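Local coordinates for uncharacterized protein (PDB 6SCE) that cleaves DNA as a nuclease of Type III CRISPR defence, switched on by the second messenger cyclic oligoadenylate, at residues 47-52 against 148-153; 154-159 against 170-175; 189-194 against 225-230; 566-571 against 585-590. One frame throughout, in Å; residues are numbered along the deposited sequence.

How the contacts relate
The contacts follow one another along the chain. Contact 1 joins helix 44-59, beside the N-terminal sheet, to the turn leading into the six-stranded sheet. Contact 2 is the outer hairpin of that sheet, and contact 3 the parallel pair 187-192 and 225-229, separated from the hairpin by strand 179-184. Contacts 1 and 2, centres about 16 Å apart, touch through L148, W155 and L173; contacts 2 and 3 are about 14 Å apart. Contact 4 lies 27 to 33 Å from the others, centre to centre, in the C-terminal sheet. Side chains of contacts 1, 3 and 4 touch helix 206-220. The four fall in three of the chain's four sheet regions, skipping that of 293-417, consistent with a modular sensor-and-nuclease architecture.

Contact 1: 47-52 against 148-153; sequences GKKRQA and LEPLGE
The turn that closes helix 140-148 presents P150 to helix 44-59, and its ring settles among K48, K49 and A52. The CB atom of P150 lies 3.5 Å from K48 O, a carbonyl already engaged by A52 N within its own helix. P150 CG reaches 3.7 Å from A52 CB and 4.0 Å from K49 CA. Proline suits the place because its compact ring is rigid, and alanine because its single methyl lets that ring come close to the helix. The turn itself is a Schellman motif: E153 N bonds to L148 O and G152 N to E149 O, with G152 as the C-prime residue. Its phi of 73° is easily adopted by glycine. Alongside, K49 holds CG beside its backbone N (chi1 -67°) and then runs fully extended, crossing the proline ring at about a right angle. Its CE meets L151 CD1 at 3.8 Å. The ammonium end bonds to R218 O and makes a cation-pi contact with Y147, so one long residue offers methylenes to leucine and its charged end to R218 O and Y147. K48 differs: CD passes P150 O at 3.7 Å and the extended chain leads its amine away from 148-153.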
loop_
_atom_site.group_PDB
_atom_site.type_symbol
_atom_site.label_atom_id
_atom_site.label_comp_id
_atom_site.label_asym_id
_atom_site.label_seq_id
_atom_site.Cartn_x
_atom_site.Cartn_y
_atom_site.Cartn_z
ATOM N N GLY A 47 0.266 -14.730 -10.471
ATOM C CA GLY A 47 -0.257 -15.673 -11.440
ATOM C C GLY A 47 0.197 -17.089 -11.122
ATOM O O GLY A 47 -0.595 -18.037 -11.175
ATOM N N LYS A 48 1.473 -17.229 -10.809
ATOM C CA LYS A 48 2.041 -18.526 -10.441
ATOM C C LYS A 48 1.485 -19.071 -9.127
ATOM O O LYS A 48 1.240 -20.266 -8.997
ATOM C CB LYS A 48 3.570 -18.435 -10.390
ATOM C CG LYS A 48 4.212 -18.345 -11.773
ATOM C CD LYS A 48 5.672 -17.921 -11.673
ATOM C CE LYS A 48 6.380 -18.084 -13.015
ATOM N NZ LYS A 48 7.806 -17.666 -12.910
ATOM N N LYS A 49 1.269 -18.198 -8.155
ATOM C CA LYS A 49 0.677 -18.611 -6.890
ATOM C C LYS A 49 -0.758 -19.085 -7.071
ATOM O O LYS A 49 -1.187 -20.050 -6.413
ATOM C CB LYS A 49 0.750 -17.465 -5.877
ATOM C CG LYS A 49 2.176 -17.111 -5.454
ATOM C CD LYS A 49 2.200 -15.941 -4.474
ATOM C CE LYS A 49 3.609 -15.612 -4.002
ATOM N NZ LYS A 49 3.638 -14.345 -3.211
ATOM N N ARG A 50 -1.491 -18.428 -7.983
ATOM C CA ARG A 50 -2.822 -18.831 -8.279
ATOM C C ARG A 50 -2.834 -20.217 -8.943
ATOM O O ARG A 50 -3.691 -21.035 -8.613
ATOM C CB ARG A 50 -3.544 -17.800 -9.159
ATOM C CG ARG A 50 -4.983 -18.167 -9.443
ATOM C CD ARG A 50 -5.692 -17.088 -10.234
ATOM N NE ARG A 50 -5.817 -15.856 -9.459
ATOM C CZ ARG A 50 -6.311 -14.713 -9.918
ATOM N NH1 ARG A 50 -6.713 -14.597 -11.179
ATOM N NH2 ARG A 50 -6.351 -13.665 -9.124
ATOM N N GLN A 51 -1.903 -20.474 -9.863
ATOM C CA GLN A 51 -1.816 -21.809 -10.472
ATOM C C GLN A 51 -1.441 -22.856 -9.440
ATOM O O GLN A 51 -1.939 -23.966 -9.509
ATOM C CB GLN A 51 -0.880 -21.841 -11.698
ATOM C CG GLN A 51 -1.431 -21.020 -12.859
ATOM C CD GLN A 51 -2.882 -21.373 -13.211
ATOM O OE1 GLN A 51 -3.227 -22.549 -13.340
ATOM N NE2 GLN A 51 -3.744 -20.357 -13.332
ATOM N N ALA A 52 -0.603 -22.498 -8.470
ATOM C CA ALA A 52 -0.279 -23.408 -7.375
ATOM C C ALA A 52 -1.517 -23.728 -6.518
ATOM O O ALA A 52 -1.724 -24.856 -6.075
ATOM C CB ALA A 52 0.836 -22.835 -6.539
ATOM N N LEU A 148 5.984 -20.618 -1.903
ATOM C CA LEU A 148 7.406 -20.841 -2.141
ATOM C C LEU A 148 7.662 -21.689 -3.383
ATOM O O LEU A 148 8.447 -21.313 -4.264
ATOM C CB LEU A 148 8.055 -21.451 -0.921
ATOM C CG LEU A 148 7.894 -20.637 0.349
ATOM C CD1 LEU A 148 8.656 -21.310 1.468
ATOM C CD2 LEU A 148 8.339 -19.190 0.179
ATOM N N GLU A 149 6.962 -22.802 -3.492
ATOM C CA GLU A 149 7.115 -23.664 -4.653
ATOM C C GLU A 149 6.889 -22.912 -5.971
ATOM O O GLU A 149 7.733 -22.982 -6.871
ATOM C CB GLU A 149 6.205 -24.898 -4.530
ATOM C CG GLU A 149 6.348 -25.898 -5.668
ATOM C CD GLU A 149 5.703 -25.432 -6.977
ATOM O OE1 GLU A 149 4.601 -24.819 -6.944
ATOM O OE2 GLU A 149 6.289 -25.699 -8.061
ATOM N N PRO A 150 5.761 -22.192 -6.117
ATOM C CA PRO A 150 5.613 -21.507 -7.413
ATOM C C PRO A 150 6.639 -20.410 -7.700
ATOM O O PRO A 150 6.805 -20.047 -8.842
ATOM C CB PRO A 150 4.207 -20.886 -7.331
ATOM C CG PRO A 150 3.901 -20.823 -5.895
ATOM C CD PRO A 150 4.545 -22.052 -5.305
ATOM N N LEU A 151 7.274 -19.847 -6.671
ATOM C CA LEU A 151 8.309 -18.844 -6.875
ATOM C C LEU A 151 9.708 -19.488 -7.083
ATOM O O LEU A 151 10.692 -18.776 -7.189
ATOM C CB LEU A 151 8.383 -17.901 -5.674
ATOM C CG LEU A 151 7.244 -16.898 -5.446
ATOM C CD1 LEU A 151 7.360 -16.255 -4.074
ATOM C CD2 LEU A 151 7.218 -15.837 -6.521
ATOM N N GLY A 152 9.787 -20.812 -7.082
ATOM C CA GLY A 152 11.046 -21.527 -7.272
ATOM C C GLY A 152 11.974 -21.446 -6.066
ATOM O O GLY A 152 13.195 -21.550 -6.207
ATOM N N GLU A 153 11.413 -21.261 -4.876
ATOM C CA GLU A 153 12.221 -21.109 -3.677
ATOM C C GLU A 153 12.299 -22.451 -2.992
ATOM O O GLU A 153 11.278 -22.967 -2.497
ATOM C CB GLU A 153 11.609 -20.092 -2.698
ATOM C CG GLU A 153 11.534 -18.667 -3.220
ATOM C CD GLU A 153 12.886 -17.969 -3.331
ATOM O OE1 GLU A 153 13.895 -18.443 -2.767
ATOM O OE2 GLU A 153 12.938 -16.937 -4.019
#

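Contact 2: 154-159 against 170-175; sequences AWERVS and AARLPG
W155 and E156 meet 171-173 where the pairing is tightest. E156 N gives a 2.9 Å bond to R172 O, and R172 N returns one of 2.8 Å to E156 O, each donor lying nearly in line with the C=O it meets. W155 CB touches L173 CD1 at 3.9 Å, while CE3 of its indole approaches A171 CB obliquely. The small alanine leaves room for the ring, which also packs on L140 and A144 of helix 140-148; buried L173 also packs on F181. This is the open end of an antiparallel beta hairpin, strands 156-158 and 169-172, with W155 and L173 flanking the strands; its first strand is outermost in a six-stranded mixed sheet. Toward the loop that joins the strands the pairing loosens. V158 N still bonds to A170 O at 3.0 Å, but it comes from well above the carbonyl plane (48°), and a water takes over the next link: it donates to V158 O and accepts from A170 N and R157 NE. R157, bent at chi2 and chi3, places NE at that water and sends NH1 on to E141. On the sheet face with V158, the side chains of E156 and R172 run side by side in the same direction. Their salt bridge, R172 NH2 to E156 OE1 at 3.2 Å, is not a flat two-pronged pair: the planes stand 85° apart and the nitrogen comes from above the carboxylate. At the far end, beside exposed P174, a second water donates to A154 O and accepts from G175 N.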
loop_
_atom_site.group_PDB
_atom_site.type_symbol
_atom_site.label_atom_id
_atom_site.label_comp_id
_atom_site.label_asym_id
_atom_site.label_seq_id
_atom_site.Cartn_x
_atom_site.Cartn_y
_atom_site.Cartn_z
ATOM N N ALA A 154 13.509 -23.015 -2.938
ATOM C CA ALA A 154 13.735 -24.197 -2.144
ATOM C C ALA A 154 13.737 -23.820 -0.670
ATOM O O ALA A 154 14.040 -22.694 -0.284
ATOM C CB ALA A 154 15.052 -24.892 -2.537
ATOM N N TRP A 155 13.365 -24.768 0.167
ATOM C CA TRP A 155 13.277 -24.499 1.571
ATOM C C TRP A 155 13.512 -25.742 2.371
ATOM O O TRP A 155 13.373 -26.842 1.857
ATOM C CB TRP A 155 11.912 -23.894 1.887
ATOM C CG TRP A 155 10.802 -24.778 1.466
ATOM C CD1 TRP A 155 10.283 -24.911 0.213
ATOM C CD2 TRP A 155 10.102 -25.674 2.290
ATOM N NE1 TRP A 155 9.279 -25.817 0.211
ATOM C CE2 TRP A 155 9.151 -26.325 1.474
ATOM C CE3 TRP A 155 10.176 -25.996 3.631
ATOM C CZ2 TRP A 155 8.285 -27.269 1.961
ATOM C CZ3 TRP A 155 9.298 -26.931 4.124
ATOM C CH2 TRP A 155 8.368 -27.563 3.289
ATOM N N GLU A 156 13.876 -25.548 3.626
ATOM C CA GLU A 156 14.028 -26.637 4.577
ATOM C C GLU A 156 13.604 -26.192 5.953
ATOM O O GLU A 156 13.831 -25.024 6.353
ATOM C CB GLU A 156 15.474 -27.112 4.598
ATOM C CG GLU A 156 16.466 -26.027 4.935
ATOM C CD GLU A 156 17.887 -26.510 4.803
ATOM O OE1 GLU A 156 18.628 -26.419 5.813
ATOM O OE2 GLU A 156 18.229 -27.007 3.703
ATOM N N ARG A 157 12.994 -27.117 6.687
ATOM C CA ARG A 157 12.468 -26.820 7.997
ATOM C C ARG A 157 13.593 -26.595 8.993
ATOM O O ARG A 157 14.594 -27.310 8.985
ATOM C CB ARG A 157 11.545 -27.924 8.497
ATOM C CG ARG A 157 10.234 -28.086 7.699
ATOM C CD ARG A 157 9.249 -26.990 8.062
ATOM N NE ARG A 157 8.891 -27.062 9.468
ATOM C CZ ARG A 157 7.935 -27.830 9.971
ATOM N NH1 ARG A 157 7.182 -28.592 9.177
ATOM N NH2 ARG A 157 7.728 -27.837 11.277
ATOM N N VAL A 158 13.414 -25.607 9.854
ATOM C CA VAL A 158 14.411 -25.296 10.874
ATOM C C VAL A 158 13.675 -24.952 12.115
ATOM O O VAL A 158 12.468 -24.652 12.088
ATOM C CB VAL A 158 15.336 -24.122 10.489
ATOM C CG1 VAL A 158 16.227 -24.500 9.334
ATOM C CG2 VAL A 158 14.530 -22.855 10.194
ATOM N N SER A 159 14.396 -24.966 13.221
ATOM C CA SER A 159 13.819 -24.576 14.465
ATOM C C SER A 159 13.370 -23.107 14.357
ATOM O O SER A 159 14.106 -22.291 13.819
ATOM C CB SER A 159 14.864 -24.722 15.587
ATOM O OG SER A 159 14.320 -24.141 16.730
ATOM N N ALA A 170 8.971 -23.015 11.034
ATOM C CA ALA A 170 9.872 -22.164 10.262
ATOM C C ALA A 170 10.619 -22.906 9.181
ATOM O O ALA A 170 10.833 -24.125 9.249
ATOM C CB ALA A 170 10.842 -21.448 11.183
ATOM N N ALA A 171 10.998 -22.162 8.158
ATOM C CA ALA A 171 11.788 -22.703 7.061
ATOM C C ALA A 171 12.887 -21.737 6.680
ATOM O O ALA A 171 12.676 -20.535 6.614
ATOM C CB ALA A 171 10.920 -22.943 5.861
ATOM N N ARG A 172 14.060 -22.274 6.402
ATOM C CA ARG A 172 15.126 -21.527 5.813
ATOM C C ARG A 172 15.056 -21.709 4.310
ATOM O O ARG A 172 14.728 -22.775 3.823
ATOM C CB ARG A 172 16.452 -22.034 6.366
ATOM C CG ARG A 172 17.623 -21.214 5.955
ATOM C CD ARG A 172 18.881 -21.695 6.668
ATOM N NE ARG A 172 19.366 -22.934 6.085
ATOM C CZ ARG A 172 20.151 -23.005 5.008
ATOM N NH1 ARG A 172 20.553 -21.900 4.374
ATOM N NH2 ARG A 172 20.540 -24.195 4.557
ATOM N N LEU A 173 15.329 -20.641 3.581
ATOM C CA LEU A 173 15.371 -20.671 2.136
ATOM C C LEU A 173 16.832 -20.546 1.732
ATOM O O LEU A 173 17.403 -19.447 1.771
ATOM C CB LEU A 173 14.553 -19.526 1.538
ATOM C CG LEU A 173 13.034 -19.705 1.478
ATOM C CD1 LEU A 173 12.430 -20.092 2.801
ATOM C CD2 LEU A 173 12.422 -18.396 0.984
ATOM N N PRO A 174 17.453 -21.664 1.329
ATOM C CA PRO A 174 18.901 -21.570 1.069
ATOM C C PRO A 174 19.248 -20.531 0.005
ATOM O O PRO A 174 20.302 -19.931 0.089
ATOM C CB PRO A 174 19.259 -22.990 0.622
ATOM C CG PRO A 174 18.294 -23.844 1.406
ATOM C CD PRO A 174 16.996 -23.068 1.289
ATOM N N GLY A 175 18.348 -20.284 -0.942
ATOM C CA GLY A 175 18.523 -19.233 -1.940
ATOM C C GLY A 175 18.248 -17.798 -1.496
ATOM O O GLY A 175 18.311 -16.890 -2.317
HETATM O O HOH W 1 15.663 -21.096 -1.494
HETATM O O HOH W 2 9.922 -25.582 11.992
#

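Contact 3: 189-194 against 225-230; sequences YWYWVR and LPVVPY
W192 turns its CG away from the backbone N (chi1 170°), which lays the indole across V228. Methyl CG1 of that valine lies 4.0 Å from the centroid of the five-membered ring, only 21° off the normal, as a CH-pi contact. The opposite face is covered by R194, whose NH2 stands over the ring while bonding to V193 O. A similar first torsion in Y191 (chi1 -177°) brings its ring to V227 and P229: Y191 CD2 is 3.6 Å from V227 CG1, P229 CD sits over one face, and Y191 OH is 3.3 Å from P229 CG. Y189 touches L225 CB through CD2 at 3.8 Å and has V227 CG2 at its edge. Y189, Y191, L225 and V227 share one sheet face, W190 and P226 the other. Between these side chains run the parallel strands of a beta-alpha-beta unit, connected through helix 206-220. P226 has no N-H to give, but here the bonds to 189-192 come from L225 O (to W190 N), V227 N (to W190 O, 2.9 Å) and V227 O (to W192 N, 2.9 Å). P229, also lacking an N-H, puts CD 3.6 Å from W192 O. Branched valines and broad aromatics thus make a mainly apolar pairing, while three ring polar atoms bond outside it: Y189 OH to loop residue L116, W190 NE1 to E215 of helix 206-220, and W192 NE1 to H231.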
loop_
_atom_site.group_PDB
_atom_site.type_symbol
_atom_site.label_atom_id
_atom_site.label_comp_id
_atom_site.label_asym_id
_atom_site.label_seq_id
_atom_site.Cartn_x
_atom_site.Cartn_y
_atom_site.Cartn_z
ATOM N N TYR A 189 5.473 -14.712 8.294
ATOM C CA TYR A 189 6.423 -13.726 8.808
ATOM C C TYR A 189 7.765 -13.988 8.143
ATOM O O TYR A 189 8.130 -15.138 7.921
ATOM C CB TYR A 189 6.575 -13.859 10.327
ATOM C CG TYR A 189 5.281 -13.699 11.081
ATOM C CD1 TYR A 189 4.403 -14.767 11.217
ATOM C CD2 TYR A 189 4.928 -12.489 11.645
ATOM C CE1 TYR A 189 3.205 -14.636 11.887
ATOM C CE2 TYR A 189 3.732 -12.343 12.340
ATOM C CZ TYR A 189 2.871 -13.419 12.452
ATOM O OH TYR A 189 1.673 -13.266 13.109
ATOM N N TRP A 190 8.471 -12.926 7.789
ATOM C CA TRP A 190 9.816 -13.011 7.209
ATOM C C TRP A 190 10.702 -12.343 8.278
ATOM O O TRP A 190 10.564 -11.167 8.569
ATOM C CB TRP A 190 9.850 -12.278 5.892
ATOM C CG TRP A 190 11.137 -12.327 5.107
ATOM C CD1 TRP A 190 11.795 -11.264 4.574
ATOM C CD2 TRP A 190 11.903 -13.486 4.760
ATOM N NE1 TRP A 190 12.934 -11.677 3.909
ATOM C CE2 TRP A 190 13.026 -13.039 4.016
ATOM C CE3 TRP A 190 11.759 -14.847 5.011
ATOM C CZ2 TRP A 190 13.992 -13.911 3.518
ATOM C CZ3 TRP A 190 12.727 -15.729 4.515
ATOM C CH2 TRP A 190 13.818 -15.254 3.764
ATOM N N TYR A 191 11.528 -13.156 8.905
ATOM C CA TYR A 191 12.221 -12.779 10.138
ATOM C C TYR A 191 13.719 -12.691 9.870
ATOM O O TYR A 191 14.342 -13.631 9.403
ATOM C CB TYR A 191 11.904 -13.805 11.202
ATOM C CG TYR A 191 12.479 -13.548 12.574
ATOM C CD1 TYR A 191 13.747 -14.014 12.918
ATOM C CD2 TYR A 191 11.749 -12.891 13.540
ATOM C CE1 TYR A 191 14.274 -13.813 14.194
ATOM C CE2 TYR A 191 12.283 -12.673 14.810
ATOM C CZ TYR A 191 13.530 -13.163 15.126
ATOM O OH TYR A 191 14.021 -12.934 16.391
ATOM N N TRP A 192 14.274 -11.531 10.188
ATOM C CA TRP A 192 15.667 -11.163 9.862
ATOM C C TRP A 192 16.611 -11.926 10.777
ATOM O O TRP A 192 16.436 -11.930 11.989
ATOM C CB TRP A 192 15.794 -9.660 10.061
ATOM C CG TRP A 192 17.146 -8.964 10.032
ATOM C CD1 TRP A 192 18.147 -9.083 10.947
ATOM C CD2 TRP A 192 17.575 -7.961 9.096
ATOM N NE1 TRP A 192 19.184 -8.237 10.620
ATOM C CE2 TRP A 192 18.856 -7.532 9.495
ATOM C CE3 TRP A 192 16.999 -7.376 7.975
ATOM C CZ2 TRP A 192 19.580 -6.542 8.791
ATOM C CZ3 TRP A 192 17.706 -6.412 7.277
ATOM C CH2 TRP A 192 18.997 -6.002 7.696
ATOM N N VAL A 193 17.586 -12.588 10.176
ATOM C CA VAL A 193 18.614 -13.307 10.928
ATOM C C VAL A 193 19.959 -12.949 10.310
ATOM O O VAL A 193 20.090 -12.752 9.091
ATOM C CB VAL A 193 18.403 -14.840 10.929
ATOM C CG1 VAL A 193 17.180 -15.192 11.753
ATOM C CG2 VAL A 193 18.294 -15.390 9.521
ATOM N N ARG A 194 20.957 -12.815 11.160
ATOM C CA ARG A 194 22.316 -12.560 10.692
ATOM C C ARG A 194 23.157 -13.561 11.467
ATOM O O ARG A 194 23.771 -13.204 12.470
ATOM C CB ARG A 194 22.739 -11.126 10.997
ATOM C CG ARG A 194 22.147 -10.069 10.097
ATOM C CD ARG A 194 22.445 -10.359 8.630
ATOM N NE ARG A 194 22.028 -9.302 7.709
ATOM C CZ ARG A 194 20.834 -9.217 7.106
ATOM N NH1 ARG A 194 20.611 -8.203 6.276
ATOM N NH2 ARG A 194 19.850 -10.110 7.325
ATOM N N LEU A 225 4.557 -10.047 7.546
ATOM C CA LEU A 225 5.202 -9.021 8.339
ATOM C C LEU A 225 6.737 -9.181 8.283
ATOM O O LEU A 225 7.239 -10.245 8.609
ATOM C CB LEU A 225 4.724 -9.172 9.784
ATOM C CG LEU A 225 5.133 -8.059 10.735
ATOM C CD1 LEU A 225 4.577 -6.717 10.307
ATOM C CD2 LEU A 225 4.635 -8.430 12.121
ATOM N N PRO A 226 7.477 -8.132 7.878
ATOM C CA PRO A 226 8.935 -8.198 7.969
ATOM C C PRO A 226 9.340 -7.871 9.400
ATOM O O PRO A 226 9.183 -6.723 9.853
ATOM C CB PRO A 226 9.405 -7.100 7.005
ATOM C CG PRO A 226 8.155 -6.524 6.375
ATOM C CD PRO A 226 7.048 -6.848 7.330
ATOM N N VAL A 227 9.839 -8.866 10.098
ATOM C CA VAL A 227 10.168 -8.715 11.512
ATOM C C VAL A 227 11.677 -8.599 11.607
ATOM O O VAL A 227 12.376 -9.486 11.125
ATOM C CB VAL A 227 9.695 -9.908 12.332
ATOM C CG1 VAL A 227 10.056 -9.700 13.809
ATOM C CG2 VAL A 227 8.195 -10.130 12.182
ATOM N N VAL A 228 12.171 -7.478 12.146
ATOM C CA VAL A 228 13.595 -7.209 12.152
ATOM C C VAL A 228 14.083 -6.900 13.566
ATOM O O VAL A 228 13.777 -5.818 14.095
ATOM C CB VAL A 228 13.956 -6.066 11.208
ATOM C CG1 VAL A 228 15.447 -5.703 11.343
ATOM C CG2 VAL A 228 13.682 -6.482 9.774
ATOM N N PRO A 229 14.754 -7.869 14.206
ATOM C CA PRO A 229 15.317 -7.596 15.545
ATOM C C PRO A 229 16.541 -6.736 15.364
ATOM O O PRO A 229 17.446 -7.090 14.595
ATOM C CB PRO A 229 15.658 -8.981 16.090
ATOM C CG PRO A 229 14.877 -9.936 15.236
ATOM C CD PRO A 229 14.868 -9.295 13.880
ATOM N N TYR A 230 16.533 -5.565 15.990
ATOM C CA TYR A 230 17.585 -4.611 15.754
ATOM C C TYR A 230 18.909 -5.086 16.371
ATOM O O TYR A 230 18.927 -5.913 17.289
ATOM C CB TYR A 230 17.182 -3.197 16.182
ATOM C CG TYR A 230 16.868 -2.982 17.642
ATOM C CD1 TYR A 230 17.881 -2.879 18.582
ATOM C CD2 TYR A 230 15.549 -2.825 18.082
ATOM C CE1 TYR A 230 17.588 -2.653 19.918
ATOM C CE2 TYR A 230 15.254 -2.586 19.414
ATOM C CZ TYR A 230 16.277 -2.500 20.332
ATOM O OH TYR A 230 15.992 -2.275 21.664
#

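Contact 4: 566-571 against 585-590; sequences ERAPIM and GLMVAR
No aromatic face takes part where M571 and M587 meet; the one flat side-chain group of the touching residues, the guanidinium of R567, turns its NH2 to E556. Of that side chain, R567 CB comes nearest M587 CE, at 4.3 Å. The touching is done by two flexible chains, both selenomethionine, with selenium in place of the sulfur of methionine. They slide past each other in opposite directions. M571 swings CG opposite its N (chi1 -172°), which lays it 3.8 Å from M587 SE, and its methyl CE is 4.1 Å from the same selenium. M587 bends at both chi2 and chi3 and thereby brings its methyl over the helix backbone, M587 CE being 3.9 Å from A568 CA and 4.2 Å from A568 CB. Alanine suits this spot because its short side chain lets the methyl reach the backbone. G585 likewise has no side chain on the surface that faces M571, and the long unbranched chains can bridge the 10.3 Å between the axes of 566-571 and 585-589. P569 cannot donate a backbone bond, and the helix is kinked there, although M571 N still reaches R567 O. Segments 566-571 and 585-589 run nearly antiparallel (173°), as expected in the beta-alpha-beta unit 551-558, 561-579, 584-592. M571 also packs on F554 and E556 of strand 551-558, A568 and M587 on Y605 of strand 603-607, and I570 touches R206, K207 and S210 of helix 206-220.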
loop_
_atom_site.group_PDB
_atom_site.type_symbol
_atom_site.label_atom_id
_atom_site.label_comp_id
_atom_site.label_asym_id
_atom_site.label_seq_id
_atom_site.Cartn_x
_atom_site.Cartn_y
_atom_site.Cartn_z
ATOM N N GLU A 566 21.922 2.424 -9.576
ATOM C CA GLU A 566 22.285 2.350 -8.160
ATOM C C GLU A 566 21.116 2.759 -7.260
ATOM O O GLU A 566 20.985 2.271 -6.125
ATOM C CB GLU A 566 23.484 3.259 -7.860
ATOM C CG GLU A 566 24.063 3.097 -6.458
ATOM N N ARG A 567 20.284 3.666 -7.760
ATOM C CA ARG A 567 19.180 4.191 -6.976
ATOM C C ARG A 567 17.910 3.332 -7.051
ATOM O O ARG A 567 17.092 3.362 -6.130
ATOM C CB ARG A 567 18.895 5.630 -7.399
ATOM C CG ARG A 567 19.843 6.633 -6.764
ATOM C CD ARG A 567 19.420 6.969 -5.340
ATOM N NE ARG A 567 18.112 7.622 -5.326
ATOM C CZ ARG A 567 17.360 7.823 -4.248
ATOM N NH1 ARG A 567 17.760 7.419 -3.051
ATOM N NH2 ARG A 567 16.188 8.431 -4.376
ATOM N N ALA A 568 17.777 2.541 -8.111
ATOM C CA ALA A 568 16.528 1.843 -8.414
ATOM C C ALA A 568 15.976 0.950 -7.283
ATOM O O ALA A 568 14.784 0.981 -7.018
ATOM C CB ALA A 568 16.666 1.043 -9.702
ATOM N N PRO A 569 16.836 0.150 -6.625
ATOM C CA PRO A 569 16.320 -0.723 -5.570
ATOM C C PRO A 569 15.646 0.053 -4.427
ATOM O O PRO A 569 14.557 -0.315 -4.000
ATOM C CB PRO A 569 17.576 -1.439 -5.054
ATOM C CG PRO A 569 18.557 -1.357 -6.193
ATOM C CD PRO A 569 18.285 -0.037 -6.846
ATOM N N ILE A 570 16.290 1.113 -3.954
ATOM C CA ILE A 570 15.724 1.928 -2.885
ATOM C C ILE A 570 14.543 2.747 -3.404
ATOM O O ILE A 570 13.533 2.853 -2.740
ATOM C CB ILE A 570 16.790 2.815 -2.207
ATOM C CG1 ILE A 570 17.623 1.935 -1.267
ATOM C CG2 ILE A 570 16.159 3.977 -1.431
ATOM C CD1 ILE A 570 18.584 2.708 -0.389
HETATM N N MSE A 571 14.665 3.297 -4.603
HETATM C CA MSE A 571 13.571 4.074 -5.169
HETATM C C MSE A 571 12.295 3.259 -5.279
HETATM O O MSE A 571 11.220 3.784 -4.985
HETATM C CB MSE A 571 13.959 4.610 -6.532
HETATM C CG MSE A 571 12.917 5.581 -7.060
HETATM SE SE MSE A 571 13.250 7.323 -6.223
HETATM C CE MSE A 571 12.396 8.353 -7.676
ATOM N N GLY A 585 7.947 5.713 -10.023
ATOM C CA GLY A 585 9.162 6.516 -9.952
ATOM C C GLY A 585 9.597 6.821 -11.381
ATOM O O GLY A 585 9.650 5.923 -12.209
ATOM N N LEU A 586 9.866 8.086 -11.663
ATOM C CA LEU A 586 10.364 8.482 -12.976
ATOM C C LEU A 586 11.879 8.644 -12.858
ATOM O O LEU A 586 12.358 9.439 -12.062
ATOM C CB LEU A 586 9.711 9.774 -13.423
ATOM C CG LEU A 586 10.074 10.229 -14.842
ATOM C CD1 LEU A 586 9.541 9.246 -15.863
ATOM C CD2 LEU A 586 9.534 11.634 -15.075
HETATM N N MSE A 587 12.612 7.865 -13.641
HETATM C CA MSE A 587 14.067 7.830 -13.555
HETATM C C MSE A 587 14.567 8.452 -14.832
HETATM O O MSE A 587 14.337 7.904 -15.910
HETATM C CB MSE A 587 14.542 6.381 -13.433
HETATM C CG MSE A 587 13.718 5.545 -12.458
HETATM SE SE MSE A 587 14.196 6.080 -10.630
HETATM C CE MSE A 587 15.910 5.141 -10.474
ATOM N N VAL A 588 15.212 9.613 -14.731
ATOM C CA VAL A 588 15.652 10.372 -15.921
ATOM C C VAL A 588 17.165 10.570 -15.918
ATOM O O VAL A 588 17.743 11.120 -14.954
ATOM C CB VAL A 588 15.008 11.781 -16.007
ATOM C CG1 VAL A 588 15.400 12.485 -17.321
ATOM C CG2 VAL A 588 13.495 11.691 -15.893
ATOM N N ALA A 589 17.799 10.131 -17.000
ATOM C CA ALA A 589 19.236 10.332 -17.204
ATOM C C ALA A 589 19.487 11.373 -18.292
ATOM O O ALA A 589 18.789 11.409 -19.299
ATOM C CB ALA A 589 19.906 9.022 -17.587
ATOM N N ARG A 590 20.486 12.222 -18.087
ATOM C CA ARG A 590 20.970 13.090 -19.165
ATOM C C ARG A 590 21.390 12.224 -20.351
ATOM O O ARG A 590 20.930 12.439 -21.478
ATOM C CB ARG A 590 22.149 13.937 -18.687
ATOM C CG ARG A 590 22.545 15.031 -19.660
ATOM C CD ARG A 590 23.946 15.555 -19.382
ATOM N NE ARG A 590 24.544 16.080 -20.608
ATOM C CZ ARG A 590 25.246 15.370 -21.492
ATOM N NH1 ARG A 590 25.731 15.978 -22.570
ATOM N NH2 ARG A 590 25.476 14.073 -21.315
#